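Local coordinates for protein thioesterase (Streptomyces sp. WAC02707, PDB 6VAP) that probably removes stalled or aberrant acyl groups from the carrier proteins of the borrelidin polyketide synthase by thioester hydrolysis, as a type II editing thioesterase, at residues I73-L84 and T102-F111. Sequence-based numbering, arbitrary orientation.
Sequences IDELANQLFPVL and TLAFELARRF
Asn78 OD1 is gripped by two nitrogens of Arg110, NH2 at 3.0 Å and NE at 3.1 Å, both arriving from the same face of the amide and tilted well off its plane. The two partners sit on neighbouring helices of the alpha/beta-hydrolase fold, 73-87 and 99-113; the axes of segments 73-84 and 102-111 cross at -50° and approach to 9.4 Å. Helix 99-113 follows what is probably the nucleophile elbow, and Leu103 touches that turn.

Arg110, extended from CG to NE, runs back along the flank of helix 73-87 toward its N-terminal end, and its guanidinium lies flat over Ala77, whose CB is 3.6 Å from Arg110 CZ. At the guanidinium edge, Arg110 NH2 bonds Asp74 OD1 at 2.8 Å, meeting it on the anti side. Arg110 NH1 turns back to Glu106 O and the anti lone pair of Glu106 OE1, so five bonds fix the plane. The cation probably offsets the proximity of the two carboxylates, whose other oxygens go to Arg187 (Asp74) and Tyr184 (Glu106).

Beneath this salt-bridge network, Leu103 and Leu107 are knobs in holes of helix 73-87. Leu107 CD1 presses on Leu80 CD2 at 3.6 Å; Leu30 of strand 26-30 backs both knobs.

Phe81 CG is anti to its backbone N (chi1 -171°), which sends the ring across to helix 99-113. Arg110 CB sits over the centre of one Phe81 ring face, 3.6 Å from its centroid, a CH-pi contact, while the T-shaped pair with Phe111 puts Phe81 CE1 over the centre of the Phe111 ring, 3.5 Å from Phe111 CD1.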
ATOM      1  N   ILE A  73       7.530   6.862   6.796  1.00 39.57           N
ATOM      2  CA  ILE A  73       6.142   6.490   6.554  1.00 32.26           C
ATOM      3  C   ILE A  73       5.191   7.493   7.191  1.00 30.22           C
ATOM      4  O   ILE A  73       4.174   7.880   6.603  1.00 35.17           O
ATOM      5  CB  ILE A  73       5.897   5.073   7.093  1.00 26.42           C
ATOM      6  CG1 ILE A  73       6.658   4.030   6.249  1.00 25.20           C
ATOM      7  CG2 ILE A  73       4.381   4.760   7.090  1.00 43.23           C
ATOM      8  CD1 ILE A  73       5.926   3.657   5.001  1.00 39.74           C
ATOM      9  N   ASP A  74       5.489   7.919   8.412  1.00 31.17           N
ATOM     10  CA  ASP A  74       4.601   8.873   9.075  1.00 41.09           C
ATOM     11  C   ASP A  74       4.536  10.201   8.329  1.00 32.79           C
ATOM     12  O   ASP A  74       3.478  10.843   8.278  1.00 33.00           O
ATOM     13  CB  ASP A  74       5.044   9.104  10.518  1.00 73.53           C
ATOM     14  CG  ASP A  74       4.444   8.090  11.475  1.00102.26           C
ATOM     15  OD1 ASP A  74       3.205   7.919  11.467  1.00107.01           O
ATOM     16  OD2 ASP A  74       5.210   7.453  12.232  1.00110.73           O
ATOM     17  N   GLU A  75       5.642  10.602   7.696  1.00 26.56           N
ATOM     18  CA  GLU A  75       5.631  11.830   6.911  1.00 47.41           C
ATOM     19  C   GLU A  75       4.851  11.623   5.628  1.00 38.19           C
ATOM     20  O   GLU A  75       4.062  12.487   5.235  1.00 37.11           O
ATOM     21  CB  GLU A  75       7.057  12.293   6.601  1.00 82.03           C
ATOM     22  CG  GLU A  75       7.780  12.882   7.803  1.00112.82           C
ATOM     23  CD  GLU A  75       9.285  12.887   7.633  1.00137.77           C
ATOM     24  OE1 GLU A  75      10.000  12.940   8.658  1.00146.51           O
ATOM     25  OE2 GLU A  75       9.753  12.835   6.475  1.00141.65           O
ATOM     26  N   LEU A  76       5.059  10.483   4.959  1.00 37.21           N
ATOM     27  CA  LEU A  76       4.215  10.136   3.815  1.00 29.73           C
ATOM     28  C   LEU A  76       2.739  10.199   4.191  1.00 20.26           C
ATOM     29  O   LEU A  76       1.923  10.792   3.478  1.00 25.26           O
ATOM     30  CB  LEU A  76       4.563   8.744   3.274  1.00 27.91           C
ATOM     31  CG  LEU A  76       5.655   8.705   2.201  1.00 27.58           C
ATOM     32  CD1 LEU A  76       6.253   7.288   2.133  1.00 41.65           C
ATOM     33  CD2 LEU A  76       5.133   9.121   0.872  1.00 30.75           C
ATOM     34  N   ALA A  77       2.373   9.543   5.289  1.00 25.59           N
ATOM     35  CA  ALA A  77       0.983   9.543   5.742  1.00 25.59           C
ATOM     36  C   ALA A  77       0.480  10.939   6.115  1.00 23.33           C
ATOM     37  O   ALA A  77      -0.632  11.333   5.740  1.00 27.36           O
ATOM     38  CB  ALA A  77       0.837   8.618   6.943  1.00 30.41           C
ATOM     39  N   ASN A  78       1.256  11.672   6.904  1.00 23.20           N
ATOM     40  CA  ASN A  78       0.801  12.971   7.355  1.00 24.70           C
ATOM     41  C   ASN A  78       0.576  13.908   6.184  1.00 27.29           C
ATOM     42  O   ASN A  78      -0.372  14.693   6.196  1.00 29.33           O
ATOM     43  CB  ASN A  78       1.819  13.534   8.322  1.00 26.49           C
ATOM     44  CG  ASN A  78       1.728  12.904   9.699  1.00 27.58           C
ATOM     45  OD1 ASN A  78       0.703  12.338  10.073  1.00 27.44           O
ATOM     46  ND2 ASN A  78       2.828  12.999  10.469  1.00 34.54           N
ATOM     47  N   GLN A  79       1.454  13.875   5.180  1.00 23.79           N
ATOM     48  CA  GLN A  79       1.250  14.698   3.987  1.00 24.03           C
ATOM     49  C   GLN A  79       0.102  14.160   3.129  1.00 35.13           C
ATOM     50  O   GLN A  79      -0.661  14.938   2.528  1.00 23.95           O
ATOM     51  CB  GLN A  79       2.548  14.746   3.160  1.00 23.90           C
ATOM     52  CG  GLN A  79       3.635  15.588   3.779  1.00 36.01           C
ATOM     53  CD  GLN A  79       4.743  15.914   2.798  1.00 37.24           C
ATOM     54  OE1 GLN A  79       4.499  16.149   1.624  1.00 39.81           O
ATOM     55  NE2 GLN A  79       5.961  15.923   3.279  1.00 36.72           N
ATOM     56  N   LEU A  80      -0.035  12.832   3.056  1.00 23.02           N
ATOM     57  CA  LEU A  80      -1.012  12.255   2.147  1.00 22.04           C
ATOM     58  C   LEU A  80      -2.422  12.323   2.713  1.00 26.16           C
ATOM     59  O   LEU A  80      -3.379  12.455   1.946  1.00 33.80           O
ATOM     60  CB  LEU A  80      -0.621  10.812   1.848  1.00 26.91           C
ATOM     61  CG  LEU A  80      -1.587   9.959   1.079  1.00 24.60           C
ATOM     62  CD1 LEU A  80      -1.902  10.589  -0.292  1.00 22.52           C
ATOM     63  CD2 LEU A  80      -0.975   8.558   0.912  1.00 34.04           C
ATOM     64  N   PHE A  81      -2.572  12.267   4.034  1.00 23.75           N
ATOM     65  CA  PHE A  81      -3.911  12.155   4.600  1.00 29.99           C
ATOM     66  C   PHE A  81      -4.789  13.327   4.246  1.00 27.96           C
ATOM     67  O   PHE A  81      -5.925  13.076   3.807  1.00 24.97           O
ATOM     68  CB  PHE A  81      -3.825  11.964   6.110  1.00 33.30           C
ATOM     69  CG  PHE A  81      -5.149  11.628   6.739  1.00 39.36           C
ATOM     70  CD1 PHE A  81      -5.915  10.554   6.269  1.00 35.84           C
ATOM     71  CD2 PHE A  81      -5.630  12.371   7.800  1.00 37.16           C
ATOM     72  CE1 PHE A  81      -7.128  10.261   6.836  1.00 35.20           C
ATOM     73  CE2 PHE A  81      -6.843  12.054   8.381  1.00 46.73           C
ATOM     74  CZ  PHE A  81      -7.592  11.006   7.892  1.00 36.81           C
ATOM     75  N   PRO A  82      -4.380  14.596   4.446  1.00 24.49           N
ATOM     76  CA  PRO A  82      -5.254  15.718   4.071  1.00 27.79           C
ATOM     77  C   PRO A  82      -5.682  15.687   2.628  1.00 25.36           C
ATOM     78  O   PRO A  82      -6.792  16.127   2.304  1.00 28.24           O
ATOM     79  CB  PRO A  82      -4.394  16.957   4.366  1.00 29.80           C
ATOM     80  CG  PRO A  82      -3.207  16.459   5.138  1.00 27.04           C
ATOM     81  CD  PRO A  82      -3.037  15.049   4.863  1.00 24.91           C
ATOM     82  N   VAL A  83      -4.814  15.220   1.739  1.00 29.19           N
ATOM     83  CA  VAL A  83      -5.168  15.140   0.328  1.00 40.86           C
ATOM     84  C   VAL A  83      -6.235  14.077   0.120  1.00 31.65           C
ATOM     85  O   VAL A  83      -7.253  14.318  -0.538  1.00 27.91           O
ATOM     86  CB  VAL A  83      -3.920  14.846  -0.522  1.00 36.12           C
ATOM     87  CG1 VAL A  83      -4.268  14.824  -1.999  1.00 48.43           C
ATOM     88  CG2 VAL A  83      -2.844  15.918  -0.234  1.00 35.14           C
ATOM     89  N   LEU A  84      -6.004  12.870   0.653  1.00 37.99           N
ATOM     90  CA  LEU A  84      -7.022  11.830   0.555  1.00 25.77           C
ATOM     91  C   LEU A  84      -8.297  12.229   1.270  1.00 33.23           C
ATOM     92  O   LEU A  84      -9.384  11.864   0.820  1.00 37.28           O
ATOM     93  CB  LEU A  84      -6.511  10.514   1.125  1.00 29.20           C
ATOM     94  CG  LEU A  84      -5.594   9.743   0.181  1.00 35.85           C
ATOM     95  CD1 LEU A  84      -4.862   8.693   0.992  1.00 41.93           C
ATOM     96  CD2 LEU A  84      -6.396   9.098  -0.967  1.00 40.14           C
ATOM     97  N   THR A 102       2.295  -0.857   5.064  1.00 16.93           N
ATOM     98  CA  THR A 102       2.481  -0.104   6.296  1.00 15.29           C
ATOM     99  C   THR A 102       1.887   1.296   6.159  1.00 27.48           C
ATOM    100  O   THR A 102       1.201   1.787   7.065  1.00 22.43           O
ATOM    101  CB  THR A 102       3.963  -0.039   6.651  1.00 17.45           C
ATOM    102  OG1 THR A 102       4.503  -1.354   6.787  1.00 24.43           O
ATOM    103  CG2 THR A 102       4.169   0.748   7.989  1.00 21.27           C
ATOM    104  N   LEU A 103       2.128   1.950   5.027  1.00 18.40           N
ATOM    105  CA  LEU A 103       1.491   3.233   4.771  1.00 16.98           C
ATOM    106  C   LEU A 103      -0.020   3.112   4.810  1.00 17.69           C
ATOM    107  O   LEU A 103      -0.683   3.944   5.437  1.00 19.71           O
ATOM    108  CB  LEU A 103       1.960   3.784   3.437  1.00 18.12           C
ATOM    109  CG  LEU A 103       1.347   5.119   3.015  1.00 28.50           C
ATOM    110  CD1 LEU A 103       1.552   6.180   4.104  1.00 27.87           C
ATOM    111  CD2 LEU A 103       1.974   5.578   1.727  1.00 25.17           C
ATOM    112  N   ALA A 104      -0.573   2.062   4.189  1.00 21.79           N
ATOM    113  CA  ALA A 104      -2.016   1.859   4.208  1.00 22.81           C
ATOM    114  C   ALA A 104      -2.534   1.708   5.618  1.00 29.55           C
ATOM    115  O   ALA A 104      -3.617   2.217   5.930  1.00 26.13           O
ATOM    116  CB  ALA A 104      -2.423   0.641   3.374  1.00 17.74           C
ATOM    117  N   PHE A 105      -1.776   1.015   6.471  1.00 19.44           N
ATOM    118  CA  PHE A 105      -2.200   0.830   7.845  1.00 18.11           C
ATOM    119  C   PHE A 105      -2.177   2.143   8.596  1.00 32.15           C
ATOM    120  O   PHE A 105      -3.049   2.396   9.420  1.00 20.89           O
ATOM    121  CB  PHE A 105      -1.307  -0.190   8.530  1.00 21.28           C
ATOM    122  CG  PHE A 105      -1.368  -0.135  10.038  1.00 20.08           C
ATOM    123  CD1 PHE A 105      -2.418  -0.734  10.740  1.00 27.31           C
ATOM    124  CD2 PHE A 105      -0.371   0.458  10.748  1.00 18.97           C
ATOM    125  CE1 PHE A 105      -2.455  -0.698  12.108  1.00 28.39           C
ATOM    126  CE2 PHE A 105      -0.402   0.491  12.114  1.00 20.64           C
ATOM    127  CZ  PHE A 105      -1.449  -0.091  12.804  1.00 33.99           C
ATOM    128  N   GLU A 106      -1.148   2.952   8.377  1.00 14.31           N
ATOM    129  CA  GLU A 106      -1.039   4.249   9.030  1.00 14.82           C
ATOM    130  C   GLU A 106      -2.148   5.181   8.574  1.00 19.38           C
ATOM    131  O   GLU A 106      -2.708   5.925   9.388  1.00 19.17           O
ATOM    132  CB  GLU A 106       0.344   4.836   8.744  1.00 20.38           C
ATOM    133  CG  GLU A 106       1.471   4.191   9.517  1.00 23.15           C
ATOM    134  CD  GLU A 106       1.305   4.404  11.028  1.00 31.63           C
ATOM    135  OE1 GLU A 106       0.606   5.354  11.401  1.00 32.63           O
ATOM    136  OE2 GLU A 106       1.859   3.609  11.799  1.00 27.69           O
ATOM    137  N   LEU A 107      -2.475   5.147   7.280  1.00 29.87           N
ATOM    138  CA  LEU A 107      -3.597   5.929   6.771  1.00 16.25           C
ATOM    139  C   LEU A 107      -4.904   5.446   7.369  1.00 20.37           C
ATOM    140  O   LEU A 107      -5.758   6.254   7.747  1.00 22.69           O
ATOM    141  CB  LEU A 107      -3.649   5.847   5.239  1.00 20.38           C
ATOM    142  CG  LEU A 107      -2.492   6.507   4.532  1.00 20.51           C
ATOM    143  CD1 LEU A 107      -2.456   6.101   3.024  1.00 28.05           C
ATOM    144  CD2 LEU A 107      -2.638   8.026   4.649  1.00 28.64           C
ATOM    145  N   ALA A 108      -5.030   4.139   7.576  1.00 17.66           N
ATOM    146  CA  ALA A 108      -6.241   3.622   8.201  1.00 21.85           C
ATOM    147  C   ALA A 108      -6.400   4.154   9.617  1.00 26.99           C
ATOM    148  O   ALA A 108      -7.490   4.552  10.039  1.00 27.64           O
ATOM    149  CB  ALA A 108      -6.224   2.100   8.190  1.00 26.88           C
ATOM    150  N   ARG A 109      -5.313   4.154  10.374  1.00 16.10           N
ATOM    151  CA  ARG A 109      -5.327   4.709  11.713  1.00 17.60           C
ATOM    152  C   ARG A 109      -5.823   6.135  11.702  1.00 19.30           C
ATOM    153  O   ARG A 109      -6.617   6.518  12.564  1.00 25.25           O
ATOM    154  CB  ARG A 109      -3.915   4.662  12.308  1.00 23.89           C
ATOM    155  CG  ARG A 109      -3.508   3.388  12.960  1.00 35.07           C
ATOM    156  CD  ARG A 109      -2.054   3.479  13.467  1.00 25.53           C
ATOM    157  NE  ARG A 109      -1.890   2.864  14.779  1.00 48.93           N
ATOM    158  CZ  ARG A 109      -0.772   2.917  15.484  1.00 42.76           C
ATOM    159  NH1 ARG A 109       0.274   3.575  15.006  1.00 42.82           N
ATOM    160  NH2 ARG A 109      -0.705   2.293  16.640  1.00 57.60           N
ATOM    161  N   ARG A 110      -5.385   6.929  10.714  1.00 29.45           N
ATOM    162  CA  ARG A 110      -5.794   8.331  10.640  1.00 26.43           C
ATOM    163  C   ARG A 110      -7.252   8.506  10.191  1.00 30.90           C
ATOM    164  O   ARG A 110      -7.946   9.425  10.640  1.00 30.76           O
ATOM    165  CB  ARG A 110      -4.835   9.052   9.701  1.00 22.98           C
ATOM    166  CG  ARG A 110      -3.468   9.259  10.298  1.00 26.20           C
ATOM    167  CD  ARG A 110      -2.405   9.351   9.220  1.00 25.10           C
ATOM    168  NE  ARG A 110      -1.108   9.812   9.769  1.00 39.37           N
ATOM    169  CZ  ARG A 110      -0.233   9.002  10.368  1.00 38.73           C
ATOM    170  NH1 ARG A 110      -0.517   7.715  10.542  1.00 27.67           N
ATOM    171  NH2 ARG A 110       0.910   9.479  10.818  1.00 36.63           N
ATOM    172  N   PHE A 111      -7.724   7.664   9.278  1.00 19.67           N
ATOM    173  CA  PHE A 111      -9.124   7.718   8.884  1.00 24.74           C
ATOM    174  C   PHE A 111     -10.019   7.448  10.077  1.00 25.58           C
ATOM    175  O   PHE A 111     -10.973   8.192  10.315  1.00 24.50           O
ATOM    176  CB  PHE A 111      -9.400   6.723   7.761  1.00 28.76           C
ATOM    177  CG  PHE A 111      -9.033   7.238   6.394  1.00 20.51           C
ATOM    178  CD1 PHE A 111      -9.765   8.269   5.803  1.00 20.46           C
ATOM    179  CD2 PHE A 111      -8.007   6.670   5.684  1.00 32.40           C
ATOM    180  CE1 PHE A 111      -9.463   8.739   4.558  1.00 27.68           C
ATOM    181  CE2 PHE A 111      -7.689   7.126   4.406  1.00 29.81           C
ATOM    182  CZ  PHE A 111      -8.397   8.167   3.846  1.00 30.20           C
TER